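Local coordinates for protein ribokinase, putative (Burkholderia thailandensis, PDB 3B1R) that probably phosphorylates nucleosides as a kinase of the ribokinase (PfkB) family, holding a nucleoside and a nucleotide in neighbouring sites, at residues 16-21 / 107-112; 20-25 / 113-118; 119-124 / 255-260; 173-178 / 197-202. All blocks are in the same frame, centred on the assembly; numbering follows the deposited sequence.

Interaction 1 (16-21 / 107-112). With AMP (adenosine monophosphate), chain G.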
# COMPACT_ATOMS: atom_id res chain seq x y z
N SER A 16 11.86 0.61 -17.14
CA SER A 16 12.52 0.26 -15.89
C SER A 16 12.87 -1.23 -15.86
O SER A 16 12.17 -2.04 -16.47
CB SER A 16 11.62 0.59 -14.70
OG SER A 16 10.34 -0.04 -14.82
N ILE A 17 13.97 -1.55 -15.19
CA ILE A 17 14.28 -2.93 -14.82
C ILE A 17 14.43 -2.90 -13.29
O ILE A 17 15.26 -2.17 -12.75
CB ILE A 17 15.56 -3.47 -15.49
CG1 ILE A 17 15.63 -3.03 -16.96
CG2 ILE A 17 15.60 -4.99 -15.40
CD1 ILE A 17 17.02 -3.12 -17.58
N ALA A 18 13.60 -3.68 -12.61
CA ALA A 18 13.37 -3.45 -11.18
C ALA A 18 13.13 -4.74 -10.41
O ALA A 18 12.78 -5.77 -10.99
CB ALA A 18 12.16 -2.53 -11.02
N TYR A 19 13.30 -4.67 -9.09
CA TYR A 19 12.85 -5.74 -8.22
C TYR A 19 11.55 -5.37 -7.53
O TYR A 19 11.45 -4.33 -6.90
CB TYR A 19 13.93 -6.12 -7.20
CG TYR A 19 15.16 -6.69 -7.84
CD1 TYR A 19 15.11 -7.90 -8.53
CD2 TYR A 19 16.39 -6.05 -7.73
CE1 TYR A 19 16.26 -8.43 -9.13
CE2 TYR A 19 17.53 -6.57 -8.32
CZ TYR A 19 17.46 -7.76 -9.03
OH TYR A 19 18.59 -8.28 -9.60
N ASP A 20 10.56 -6.24 -7.66
CA ASP A 20 9.25 -5.99 -7.10
C ASP A 20 8.99 -6.81 -5.84
O ASP A 20 9.32 -8.00 -5.74
CB ASP A 20 8.15 -6.28 -8.11
CG ASP A 20 8.23 -5.39 -9.36
OD1 ASP A 20 9.00 -4.39 -9.37
OD2 ASP A 20 7.50 -5.70 -10.32
N ASN A 21 8.37 -6.13 -4.88
CA ASN A 21 7.92 -6.70 -3.64
C ASN A 21 6.43 -6.35 -3.59
O ASN A 21 6.05 -5.21 -3.35
CB ASN A 21 8.73 -6.09 -2.48
CG ASN A 21 10.26 -6.12 -2.74
OD1 ASN A 21 10.93 -7.13 -2.49
ND2 ASN A 21 10.81 -5.01 -3.25
N TYR A 107 22.29 0.74 -6.48
CA TYR A 107 21.28 -0.30 -6.39
C TYR A 107 20.31 -0.19 -7.55
O TYR A 107 20.05 0.90 -8.09
CB TYR A 107 20.54 -0.22 -5.05
CG TYR A 107 21.37 -0.67 -3.86
CD1 TYR A 107 21.30 -1.98 -3.40
CD2 TYR A 107 22.22 0.23 -3.20
CE1 TYR A 107 22.05 -2.40 -2.31
CE2 TYR A 107 22.97 -0.18 -2.11
CZ TYR A 107 22.88 -1.50 -1.66
OH TYR A 107 23.63 -1.93 -0.59
N SER A 108 19.80 -1.35 -7.95
CA SER A 108 18.79 -1.45 -8.97
C SER A 108 17.47 -0.99 -8.36
O SER A 108 17.24 -1.14 -7.15
CB SER A 108 18.66 -2.90 -9.45
OG SER A 108 19.92 -3.43 -9.83
N ALA A 109 16.62 -0.43 -9.22
CA ALA A 109 15.27 -0.03 -8.84
C ALA A 109 14.54 -1.11 -8.05
O ALA A 109 14.74 -2.30 -8.27
CB ALA A 109 14.45 0.34 -10.09
N GLN A 110 13.71 -0.67 -7.12
CA GLN A 110 12.86 -1.58 -6.38
C GLN A 110 11.49 -0.94 -6.20
O GLN A 110 11.38 0.25 -5.90
CB GLN A 110 13.49 -1.96 -5.03
CG GLN A 110 13.65 -0.80 -4.08
CD GLN A 110 14.24 -1.20 -2.74
OE1 GLN A 110 13.69 -2.04 -2.02
NE2 GLN A 110 15.38 -0.59 -2.40
N ALA A 111 10.46 -1.74 -6.42
CA ALA A 111 9.09 -1.25 -6.28
C ALA A 111 8.42 -1.97 -5.13
O ALA A 111 8.36 -3.20 -5.12
CB ALA A 111 8.33 -1.48 -7.57
N MET A 112 7.94 -1.20 -4.15
CA MET A 112 7.10 -1.74 -3.10
C MET A 112 5.67 -1.49 -3.51
O MET A 112 5.17 -0.37 -3.42
CB MET A 112 7.39 -1.08 -1.75
CG MET A 112 8.24 -1.90 -0.83
SD MET A 112 9.92 -2.05 -1.45
CE MET A 112 10.62 -3.17 -0.24
P AMP G . 2.33 -2.74 -14.87
O1P AMP G . 1.73 -1.56 -15.62
O2P AMP G . 1.42 -3.37 -13.84
O3P AMP G . 2.94 -3.78 -15.79
O5' AMP G . 3.59 -2.13 -14.08
C5' AMP G . 4.18 -2.77 -12.96
C4' AMP G . 5.67 -2.47 -13.01
O4' AMP G . 5.86 -1.07 -12.80
C3' AMP G . 6.43 -3.16 -11.89
O3' AMP G . 7.08 -4.34 -12.41
C2' AMP G . 7.33 -2.07 -11.30
O2' AMP G . 8.70 -2.49 -11.24
C1' AMP G . 7.17 -0.91 -12.28
N9 AMP G . 7.14 0.45 -11.75
C8 AMP G . 6.39 0.87 -10.71
N7 AMP G . 6.55 2.19 -10.50
C5 AMP G . 7.42 2.62 -11.43
C6 AMP G . 8.03 3.91 -11.74
N6 AMP G . 7.70 4.99 -10.99
N1 AMP G . 8.88 3.96 -12.79
C2 AMP G . 9.20 2.87 -13.53
N3 AMP G . 8.68 1.65 -13.28
C4 AMP G . 7.80 1.48 -12.26
O HOH W 1 17.39 -0.56 -11.92
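Tyr19 and Ala109 join the edges of two parallel strands, Tyr19 N donating to Ala109 O over 2.9 Å. The strands, 18-24 and 109-115, are central in the four-stranded sheet that forms the lid over the substrate site, as in other ribokinase-family enzymes. Tyr19 O accepts from Ala111 N, and Ala111 O accepts from Asn21 N, with strand axes inclined at only 20°.

Tyr19 can be followed outward. Its CB and CD2 pass near Ala109 O, CE2 rests on Ser108 CB at 4.0 Å, and the OH at the tip bonds to Asp82 O. A tyrosine suits this position because its ring lies beside Ser108 while its hydroxyl reaches a backbone carbonyl beyond. Ser108 OG is also occupied, by Gly79 N and Asp82 OD1. On the same face the amide of Asn21 crosses the end of Met112, whose CE lies 3.5 Å from Asn21 ND2.

The opposite face carries Ala18, Asp20, Ala109 and Ala111, and it looks onto the AMP ribose. The small methyl groups leave the sugar close to the strands, Ala18 CB lying 3.5 Å from O2' of the AMP; Ala18 CB and Ala109 CB meet at 3.8 Å. Asp20 supplies the charge. With CG beside the backbone N (chi1 -62°), its carboxylate spans both ribose hydroxyls, each oxygen accepting one proton. One water links Ile17 O to Ala109 N just before the ladder becomes regular. At the edge of the pocket, Ser16 OG donates to adenine N3 at 2.8 Å and also meets Cys57 N.

Interaction 2 (20-25 / 113-118). With AMP (adenosine monophosphate), chain G.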
# COMPACT_ATOMS: atom_id res chain seq x y z
N ASP A 20 10.56 -6.24 -7.66
CA ASP A 20 9.25 -5.99 -7.10
C ASP A 20 8.99 -6.81 -5.84
O ASP A 20 9.32 -8.00 -5.74
CB ASP A 20 8.15 -6.28 -8.11
CG ASP A 20 8.23 -5.39 -9.36
OD1 ASP A 20 9.00 -4.39 -9.37
OD2 ASP A 20 7.50 -5.70 -10.32
N ASN A 21 8.37 -6.13 -4.88
CA ASN A 21 7.92 -6.70 -3.64
C ASN A 21 6.43 -6.35 -3.59
O ASN A 21 6.05 -5.21 -3.35
CB ASN A 21 8.73 -6.09 -2.48
CG ASN A 21 10.26 -6.12 -2.74
OD1 ASN A 21 10.93 -7.13 -2.49
ND2 ASN A 21 10.81 -5.01 -3.25
N ILE A 22 5.58 -7.34 -3.83
CA ILE A 22 4.16 -7.11 -4.12
C ILE A 22 3.21 -7.62 -3.04
O ILE A 22 3.30 -8.76 -2.62
CB ILE A 22 3.78 -7.72 -5.51
CG1 ILE A 22 4.65 -7.11 -6.62
CG2 ILE A 22 2.29 -7.53 -5.80
CD1 ILE A 22 4.83 -8.01 -7.87
N MET A 23 2.31 -6.75 -2.60
CA MET A 23 1.32 -7.08 -1.60
C MET A 23 -0.09 -6.89 -2.17
O MET A 23 -0.60 -5.77 -2.21
CB MET A 23 1.53 -6.22 -0.34
CG MET A 23 2.93 -6.32 0.29
SD MET A 23 4.22 -5.36 -0.56
CE MET A 23 4.31 -3.88 0.43
N THR A 24 -0.70 -8.00 -2.57
CA THR A 24 -2.01 -8.01 -3.22
C THR A 24 -3.15 -8.33 -2.25
O THR A 24 -3.30 -9.47 -1.80
CB THR A 24 -2.05 -9.08 -4.34
OG1 THR A 24 -1.88 -10.38 -3.77
CG2 THR A 24 -0.93 -8.86 -5.28
N PHE A 25 -3.96 -7.31 -1.92
CA PHE A 25 -5.21 -7.52 -1.20
C PHE A 25 -6.13 -8.37 -2.07
O PHE A 25 -6.35 -8.05 -3.24
CB PHE A 25 -5.89 -6.17 -0.88
CG PHE A 25 -7.21 -6.29 -0.15
CD1 PHE A 25 -7.29 -6.95 1.07
CD2 PHE A 25 -8.36 -5.71 -0.67
CE1 PHE A 25 -8.50 -7.06 1.76
CE2 PHE A 25 -9.58 -5.80 0.01
CZ PHE A 25 -9.65 -6.48 1.22
N ILE A 113 5.02 -2.54 -3.99
CA ILE A 113 3.71 -2.40 -4.62
C ILE A 113 2.64 -2.98 -3.72
O ILE A 113 2.66 -4.17 -3.41
CB ILE A 113 3.65 -3.09 -6.01
CG1 ILE A 113 4.74 -2.55 -6.94
CG2 ILE A 113 2.26 -2.88 -6.63
CD1 ILE A 113 5.09 -3.47 -8.14
N THR A 114 1.69 -2.15 -3.32
CA THR A 114 0.52 -2.66 -2.62
C THR A 114 -0.70 -2.41 -3.49
O THR A 114 -0.91 -1.31 -4.02
CB THR A 114 0.37 -2.07 -1.21
OG1 THR A 114 0.43 -0.65 -1.28
CG2 THR A 114 1.49 -2.52 -0.35
N THR A 115 -1.49 -3.45 -3.70
CA THR A 115 -2.50 -3.42 -4.73
C THR A 115 -3.74 -4.22 -4.34
O THR A 115 -3.80 -4.79 -3.24
CB THR A 115 -1.89 -3.88 -6.09
OG1 THR A 115 -2.89 -3.90 -7.11
CG2 THR A 115 -1.23 -5.25 -5.97
N ASP A 116 -4.75 -4.22 -5.21
CA ASP A 116 -5.91 -5.08 -5.03
C ASP A 116 -6.22 -5.82 -6.34
O ASP A 116 -5.41 -5.80 -7.27
CB ASP A 116 -7.12 -4.27 -4.55
CG ASP A 116 -7.68 -3.33 -5.62
OD1 ASP A 116 -8.71 -2.70 -5.33
OD2 ASP A 116 -7.11 -3.23 -6.73
N LEU A 117 -7.39 -6.45 -6.42
CA LEU A 117 -7.77 -7.22 -7.61
C LEU A 117 -8.31 -6.35 -8.74
O LEU A 117 -8.62 -6.85 -9.82
CB LEU A 117 -8.74 -8.35 -7.24
CG LEU A 117 -8.14 -9.39 -6.27
CD1 LEU A 117 -9.19 -10.40 -5.83
CD2 LEU A 117 -6.93 -10.10 -6.91
N ASP A 118 -8.41 -5.05 -8.47
CA ASP A 118 -8.76 -4.05 -9.47
C ASP A 118 -7.53 -3.41 -10.08
O ASP A 118 -7.65 -2.43 -10.83
CB ASP A 118 -9.62 -2.94 -8.86
CG ASP A 118 -11.09 -3.18 -9.03
OD1 ASP A 118 -11.46 -4.29 -9.43
OD2 ASP A 118 -11.88 -2.25 -8.75
P AMP G . 2.33 -2.74 -14.87
O1P AMP G . 1.73 -1.56 -15.62
O2P AMP G . 1.42 -3.37 -13.84
O3P AMP G . 2.94 -3.78 -15.79
O5' AMP G . 3.59 -2.13 -14.08
C5' AMP G . 4.18 -2.77 -12.96
C4' AMP G . 5.67 -2.47 -13.01
O4' AMP G . 5.86 -1.07 -12.80
C3' AMP G . 6.43 -3.16 -11.89
O3' AMP G . 7.08 -4.34 -12.41
C2' AMP G . 7.33 -2.07 -11.30
O2' AMP G . 8.70 -2.49 -11.24
C1' AMP G . 7.17 -0.91 -12.28
N9 AMP G . 7.14 0.45 -11.75
C8 AMP G . 6.39 0.87 -10.71
N7 AMP G . 6.55 2.19 -10.50
C5 AMP G . 7.42 2.62 -11.43
C6 AMP G . 8.03 3.91 -11.74
N6 AMP G . 7.70 4.99 -10.99
N1 AMP G . 8.88 3.96 -12.79
C2 AMP G . 9.20 2.87 -13.53
N3 AMP G . 8.68 1.65 -13.28
C4 AMP G . 7.80 1.48 -12.26
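Met23 N reaches Ile113 O over 2.7 Å, and Ile22 CA leans on the same oxygen through a CA-H...O contact. Three more backbone bonds flank it: Ile113 N to Asn21 O, Thr115 N to Met23 O, and Phe25 N to Thr115 O. Together they make a parallel ladder at the far end of the lid sheet.

Facing the nucleoside, Ile22 and Ile113 run alongside each other in the same direction, CG1 of the first 4.0 Å from CD1 of the second. Because Ile113 CG1 sits beside the backbone N (chi1 -56°), its CD1 can reach both the carboxyl carbon of Asp20, at 3.9 Å, and C3' of the AMP ribose. Beta-branched residues favour extended strands, and their methyls make an apolar surface beside the sugar; the row continues with Thr24 CG2 against Thr115 CG2 at 3.7 Å. On the reverse face the bent side chain of Met23 crosses Thr114 and also packs on Ala124 of the second subunit, while Thr114 OG1 bonds to its counterpart there.

Beyond the strand, Asp116 turns the chain. Its OD2 takes Asp118 N from above the carboxylate plane in an Asx turn, and Asn120 N as well; OD1 takes Phe29 N. The Ile113 CD1 methyl against the Asp20 carboxylate probably shields it in part from water, which would favour its bonds to the ribose hydroxyls.

Interaction 3 (119-124 / 255-260). With AMP (adenosine monophosphate), chain H; AMP (adenosine monophosphate), chain G.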
# COMPACT_ATOMS: atom_id res chain seq x y z
N ASN A 119 -6.35 -3.91 -9.72
CA ASN A 119 -5.07 -3.37 -10.20
C ASN A 119 -4.81 -1.90 -9.79
O ASN A 119 -4.10 -1.15 -10.49
CB ASN A 119 -4.95 -3.55 -11.72
CG ASN A 119 -3.51 -3.63 -12.17
OD1 ASN A 119 -2.60 -3.76 -11.37
ND2 ASN A 119 -3.31 -3.56 -13.47
N ASN A 120 -5.39 -1.50 -8.67
CA ASN A 120 -5.11 -0.21 -8.07
C ASN A 120 -3.73 -0.24 -7.37
O ASN A 120 -3.64 -0.31 -6.12
CB ASN A 120 -6.23 0.20 -7.10
CG ASN A 120 -7.52 0.56 -7.83
OD1 ASN A 120 -7.53 1.36 -8.76
ND2 ASN A 120 -8.63 -0.02 -7.39
N GLN A 121 -2.67 -0.17 -8.16
CA GLN A 121 -1.30 -0.20 -7.64
C GLN A 121 -0.92 1.12 -7.01
O GLN A 121 -0.92 2.17 -7.67
CB GLN A 121 -0.31 -0.49 -8.76
CG GLN A 121 -0.50 -1.83 -9.41
CD GLN A 121 0.54 -2.09 -10.46
OE1 GLN A 121 1.71 -1.76 -10.29
NE2 GLN A 121 0.12 -2.72 -11.56
N ILE A 122 -0.60 1.05 -5.72
CA ILE A 122 -0.03 2.17 -4.99
C ILE A 122 1.40 1.79 -4.68
O ILE A 122 1.65 0.92 -3.85
CB ILE A 122 -0.81 2.48 -3.68
CG1 ILE A 122 -2.30 2.70 -4.01
CG2 ILE A 122 -0.17 3.66 -2.92
CD1 ILE A 122 -3.18 3.07 -2.81
N THR A 123 2.34 2.43 -5.35
CA THR A 123 3.72 1.96 -5.27
C THR A 123 4.62 2.98 -4.64
O THR A 123 4.63 4.15 -5.04
CB THR A 123 4.28 1.58 -6.65
OG1 THR A 123 3.43 0.59 -7.22
CG2 THR A 123 5.67 1.02 -6.55
N ALA A 124 5.37 2.52 -3.63
CA ALA A 124 6.49 3.26 -3.10
C ALA A 124 7.68 2.78 -3.91
O ALA A 124 8.04 1.59 -3.90
CB ALA A 124 6.69 2.96 -1.62
N ASP A 255 -3.44 -11.87 -9.13
CA ASP A 255 -2.62 -10.67 -9.05
C ASP A 255 -2.60 -9.97 -10.40
O ASP A 255 -2.11 -10.56 -11.37
CB ASP A 255 -1.19 -11.03 -8.62
CG ASP A 255 -0.29 -9.81 -8.48
OD1 ASP A 255 -0.80 -8.70 -8.28
OD2 ASP A 255 0.95 -9.97 -8.55
N PRO A 256 -3.12 -8.73 -10.48
CA PRO A 256 -3.07 -8.03 -11.76
C PRO A 256 -1.76 -7.29 -12.02
O PRO A 256 -1.54 -6.85 -13.14
CB PRO A 256 -4.26 -7.06 -11.69
CG PRO A 256 -4.86 -7.20 -10.35
CD PRO A 256 -3.89 -7.96 -9.49
N THR A 257 -0.87 -7.19 -11.02
CA THR A 257 0.44 -6.56 -11.22
C THR A 257 1.21 -7.18 -12.38
O THR A 257 1.62 -8.34 -12.32
CB THR A 257 1.33 -6.61 -9.96
OG1 THR A 257 0.56 -6.20 -8.82
CG2 THR A 257 2.52 -5.68 -10.12
N GLY A 258 1.43 -6.39 -13.43
CA GLY A 258 2.06 -6.88 -14.64
C GLY A 258 1.10 -7.06 -15.81
O GLY A 258 1.55 -7.31 -16.93
N CYS A 259 -0.21 -6.92 -15.57
CA CYS A 259 -1.19 -7.15 -16.65
C CYS A 259 -1.04 -6.14 -17.78
O CYS A 259 -1.16 -6.50 -18.95
CB CYS A 259 -2.63 -7.14 -16.12
SG CYS A 259 -3.11 -8.69 -15.32
N GLY A 260 -0.76 -4.88 -17.43
CA GLY A 260 -0.49 -3.86 -18.44
C GLY A 260 0.64 -4.30 -19.35
O GLY A 260 0.55 -4.21 -20.57
P AMP H . -5.08 -3.26 -16.82
O1P AMP H . -3.64 -2.80 -16.87
O2P AMP H . -5.52 -3.58 -15.41
O3P AMP H . -6.02 -2.38 -17.60
O5' AMP H . -5.08 -4.68 -17.55
C5' AMP H . -4.49 -4.79 -18.82
C4' AMP H . -5.22 -5.85 -19.62
O4' AMP H . -5.01 -7.12 -18.98
C3' AMP H . -6.74 -5.66 -19.72
O3' AMP H . -7.17 -4.79 -20.78
C2' AMP H . -7.15 -7.10 -19.95
O2' AMP H . -6.90 -7.54 -21.30
C1' AMP H . -6.22 -7.88 -19.05
N9 AMP H . -6.91 -7.92 -17.74
C8 AMP H . -6.75 -7.10 -16.69
N7 AMP H . -7.59 -7.44 -15.67
C5 AMP H . -8.32 -8.50 -16.09
C6 AMP H . -9.39 -9.36 -15.54
N6 AMP H . -9.86 -9.14 -14.29
N1 AMP H . -9.88 -10.35 -16.31
C2 AMP H . -9.42 -10.58 -17.56
N3 AMP H . -8.45 -9.84 -18.13
C4 AMP H . -7.87 -8.81 -17.45
P AMP G . 2.33 -2.74 -14.87
O1P AMP G . 1.73 -1.56 -15.62
O2P AMP G . 1.42 -3.37 -13.84
O3P AMP G . 2.94 -3.78 -15.79
O5' AMP G . 3.59 -2.13 -14.08
C5' AMP G . 4.18 -2.77 -12.96
C4' AMP G . 5.67 -2.47 -13.01
O4' AMP G . 5.86 -1.07 -12.80
C3' AMP G . 6.43 -3.16 -11.89
O3' AMP G . 7.08 -4.34 -12.41
C2' AMP G . 7.33 -2.07 -11.30
O2' AMP G . 8.70 -2.49 -11.24
C1' AMP G . 7.17 -0.91 -12.28
N9 AMP G . 7.14 0.45 -11.75
C8 AMP G . 6.39 0.87 -10.71
N7 AMP G . 6.55 2.19 -10.50
C5 AMP G . 7.42 2.62 -11.43
C6 AMP G . 8.03 3.91 -11.74
N6 AMP G . 7.70 4.99 -10.99
N1 AMP G . 8.88 3.96 -12.79
C2 AMP G . 9.20 2.87 -13.53
N3 AMP G . 8.68 1.65 -13.28
C4 AMP G . 7.80 1.48 -12.26
O HOH W 2 -2.35 -5.12 -9.12
O HOH W 3 -0.89 -3.75 -14.95
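Gln121 NE2 and Gly258 N approach each other to 4.3 Å because both reach for one oxygen, O2P of the AMP in the nucleoside site. The amide donates at 2.7 Å and the backbone N at 3.0 Å, while a water gives the same oxygen a third proton. Asn119 ND2 makes a nearly straight bond (170°) to O2P of the other AMP. That water also accepts from Asn119 ND2 and from Gly260 N, so it stands between the two phosphates.

A second shell sets these donors. Asn119 OD1 accepts from Gln121 NE2 at 2.9 Å with the oxygen close to the glutamine's amide plane, which leaves the other N-H of Gln121 for the phosphate and fixes the flip of both amides. Asn119 CG, placed opposite the backbone N (chi1 -153°), runs alongside Pro256 in the opposite direction, and Pro256 CB comes within 3.5 Å of it.

DPTGCGD (255-261) resembles the DTxGAGD motif of PfkB kinases, whose backbone N-H groups at a helix start form the anion hole; Gly258 N is consistent with that role. Gly258 N-caps helix 259-272 at phi 106°, where a CB would press on the preceding carbonyl oxygen, a strain glycine avoids. Gly260 lies close to the nucleoside-site phosphate. Thr257 CG2 packs obliquely against the amide of Gln121.

Further out, Asp255 OD1 receives both Thr257 N, from above the carboxylate plane in an Asx turn, and Thr257 OG1 on the syn side at 2.9 Å. OD2 is bonded to Gly296 N. A second water donates to both Asn119 OD1 and Thr257 OG1.

Interaction 4 (173-178 / 197-202). With AMP (adenosine monophosphate), chain G.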
# COMPACT_ATOMS: atom_id res chain seq x y z
N PHE A 173 4.24 4.43 -26.95
CA PHE A 173 4.63 5.24 -25.79
C PHE A 173 3.69 4.93 -24.63
O PHE A 173 2.47 5.12 -24.72
CB PHE A 173 4.61 6.74 -26.14
CG PHE A 173 4.92 7.67 -24.99
CD1 PHE A 173 5.99 7.44 -24.14
CD2 PHE A 173 4.15 8.81 -24.79
CE1 PHE A 173 6.28 8.32 -23.08
CE2 PHE A 173 4.42 9.71 -23.73
CZ PHE A 173 5.49 9.45 -22.88
N ASP A 174 4.28 4.41 -23.55
CA ASP A 174 3.56 4.04 -22.32
C ASP A 174 4.17 4.84 -21.19
O ASP A 174 5.10 4.38 -20.54
CB ASP A 174 3.70 2.54 -22.04
CG ASP A 174 2.89 2.07 -20.82
OD1 ASP A 174 2.21 2.88 -20.16
OD2 ASP A 174 2.93 0.87 -20.52
N PRO A 175 3.67 6.06 -20.95
CA PRO A 175 4.29 6.79 -19.84
C PRO A 175 3.99 6.14 -18.49
O PRO A 175 4.74 6.35 -17.54
CB PRO A 175 3.68 8.20 -19.92
CG PRO A 175 2.40 8.02 -20.74
CD PRO A 175 2.58 6.81 -21.61
N GLY A 176 2.92 5.35 -18.42
CA GLY A 176 2.50 4.72 -17.15
C GLY A 176 2.83 5.51 -15.88
O GLY A 176 2.40 6.66 -15.72
N GLN A 177 3.60 4.88 -15.00
CA GLN A 177 3.93 5.40 -13.67
C GLN A 177 4.92 6.56 -13.68
O GLN A 177 5.17 7.14 -12.65
CB GLN A 177 4.47 4.28 -12.75
CG GLN A 177 3.50 3.14 -12.46
CD GLN A 177 3.66 1.95 -13.38
OE1 GLN A 177 4.03 2.10 -14.54
NE2 GLN A 177 3.35 0.77 -12.88
N GLY A 178 5.46 6.90 -14.85
CA GLY A 178 6.34 8.07 -14.99
C GLY A 178 5.62 9.39 -15.26
O GLY A 178 6.26 10.43 -15.39
N ILE A 197 0.00 5.21 -28.55
CA ILE A 197 -0.08 5.45 -27.11
C ILE A 197 -0.90 4.31 -26.50
O ILE A 197 -1.97 3.97 -27.00
CB ILE A 197 -0.64 6.86 -26.76
CG1 ILE A 197 -1.12 6.96 -25.31
CG2 ILE A 197 -1.76 7.25 -27.70
CD1 ILE A 197 -0.04 7.37 -24.33
N ALA A 198 -0.35 3.69 -25.44
CA ALA A 198 -1.02 2.58 -24.75
C ALA A 198 -1.03 2.84 -23.24
O ALA A 198 0.01 2.79 -22.59
CB ALA A 198 -0.32 1.25 -25.06
N VAL A 199 -2.20 3.16 -22.69
CA VAL A 199 -2.33 3.44 -21.25
C VAL A 199 -3.53 2.70 -20.65
O VAL A 199 -4.35 2.16 -21.38
CB VAL A 199 -2.47 4.95 -20.96
CG1 VAL A 199 -1.11 5.68 -21.09
CG2 VAL A 199 -3.52 5.59 -21.85
N ASN A 200 -3.62 2.65 -19.32
CA ASN A 200 -4.84 2.18 -18.68
C ASN A 200 -5.75 3.39 -18.52
O ASN A 200 -5.31 4.51 -18.76
CB ASN A 200 -4.58 1.40 -17.36
CG ASN A 200 -4.09 2.28 -16.21
OD1 ASN A 200 -4.46 3.45 -16.08
ND2 ASN A 200 -3.28 1.68 -15.32
N ASP A 201 -7.01 3.19 -18.13
CA ASP A 201 -7.99 4.28 -18.20
C ASP A 201 -7.74 5.43 -17.22
O ASP A 201 -8.10 6.58 -17.49
CB ASP A 201 -9.44 3.76 -18.12
CG ASP A 201 -9.78 3.11 -16.77
OD1 ASP A 201 -8.87 2.86 -15.94
OD2 ASP A 201 -10.98 2.82 -16.54
N TYR A 202 -7.11 5.10 -16.10
CA TYR A 202 -6.71 6.08 -15.10
C TYR A 202 -5.58 6.95 -15.66
O TYR A 202 -5.57 8.18 -15.47
CB TYR A 202 -6.23 5.35 -13.84
CG TYR A 202 -5.86 6.28 -12.70
CD1 TYR A 202 -4.58 6.81 -12.60
CD2 TYR A 202 -6.79 6.61 -11.70
CE1 TYR A 202 -4.23 7.66 -11.56
CE2 TYR A 202 -6.45 7.46 -10.65
CZ TYR A 202 -5.16 7.99 -10.59
OH TYR A 202 -4.77 8.84 -9.57
P AMP G . 2.33 -2.74 -14.87
O1P AMP G . 1.73 -1.56 -15.62
O2P AMP G . 1.42 -3.37 -13.84
O3P AMP G . 2.94 -3.78 -15.79
O5' AMP G . 3.59 -2.13 -14.08
C5' AMP G . 4.18 -2.77 -12.96
C4' AMP G . 5.67 -2.47 -13.01
O4' AMP G . 5.86 -1.07 -12.80
C3' AMP G . 6.43 -3.16 -11.89
O3' AMP G . 7.08 -4.34 -12.41
C2' AMP G . 7.33 -2.07 -11.30
O2' AMP G . 8.70 -2.49 -11.24
C1' AMP G . 7.17 -0.91 -12.28
N9 AMP G . 7.14 0.45 -11.75
C8 AMP G . 6.39 0.87 -10.71
N7 AMP G . 6.55 2.19 -10.50
C5 AMP G . 7.42 2.62 -11.43
C6 AMP G . 8.03 3.91 -11.74
N6 AMP G . 7.70 4.99 -10.99
N1 AMP G . 8.88 3.96 -12.79
C2 AMP G . 9.20 2.87 -13.53
N3 AMP G . 8.68 1.65 -13.28
C4 AMP G . 7.80 1.48 -12.26
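Phe173 and Ile197, which bury the most surface here, sit opposite each other as a parallel bridge pair. Phe173 O receives Ala198 N at 3.2 Å, the donor standing above the carbonyl plane, and Ile197 CA adds a CA-H...O contact to the same oxygen. Ile197 sends CG1 away from its backbone N (chi1 163°), and this brings CD1 to 3.4 Å from Phe173 O. The same methyl also touches Pro175 CD at 3.8 Å.

Pro175 belongs where the strand ends. Its CD lies over the centre of the Phe173 ring, 3.9 Å above the plane, and its side chain crosses those of Ile197 and Val199 at about a right angle, Val199 CG1 meeting CD. A flat ring, a rigid proline and beta-branched neighbours thus pack together there; Leu187 and Ile191 of helix 184-193 press on the ring too.

That helix links strands 171-173 and 196-200, so the contact belongs to a beta-alpha-beta unit of the large Rossmann-like sheet, whose C-terminal strand ends and following turns carry Asp174, Gln177 and Asn200, an ADP-binding residue. Asp174, whose side chain lies about 4 Å from a bound magnesium ion, sets OD1 3.3 Å from Ala198 O; both are acceptors, and Arg264 probably eases that approach by a salt bridge to Asp174 OD2 and a weak bond to Ala198 O. Asn200 also caps helix 201-211 through OD1, which accepts from Glu203 N. Farther along the turn, Gln177 NE2 donates to AMP O5' at 3.1 Å while its CB rests near adenine C5.

All four contacts touch the AMP in the nucleoside site. Interactions 1 and 2 are successive halves of one parallel ladder, sharing Asp20 and Asn21, with centres about 14 Å apart. Interaction 3 lies about 6 Å from interaction 2 between centres, and strand 122-126 extends the lid: Met112 N to Ala124 O (2.8 Å) and Ile122 N to Thr114 O (2.9 Å) are probable hydrogen bonds. Interaction 4, in the large sheet, reaches interaction 3 only loosely, Gln121 OE1 lying 4.0 Å from Gln177 NE2; its centre is about 19 Å from those of interactions 1 and 2. Lid and large sheet thus approach the nucleoside from different parts of the fold, and the second subunit touches every contact.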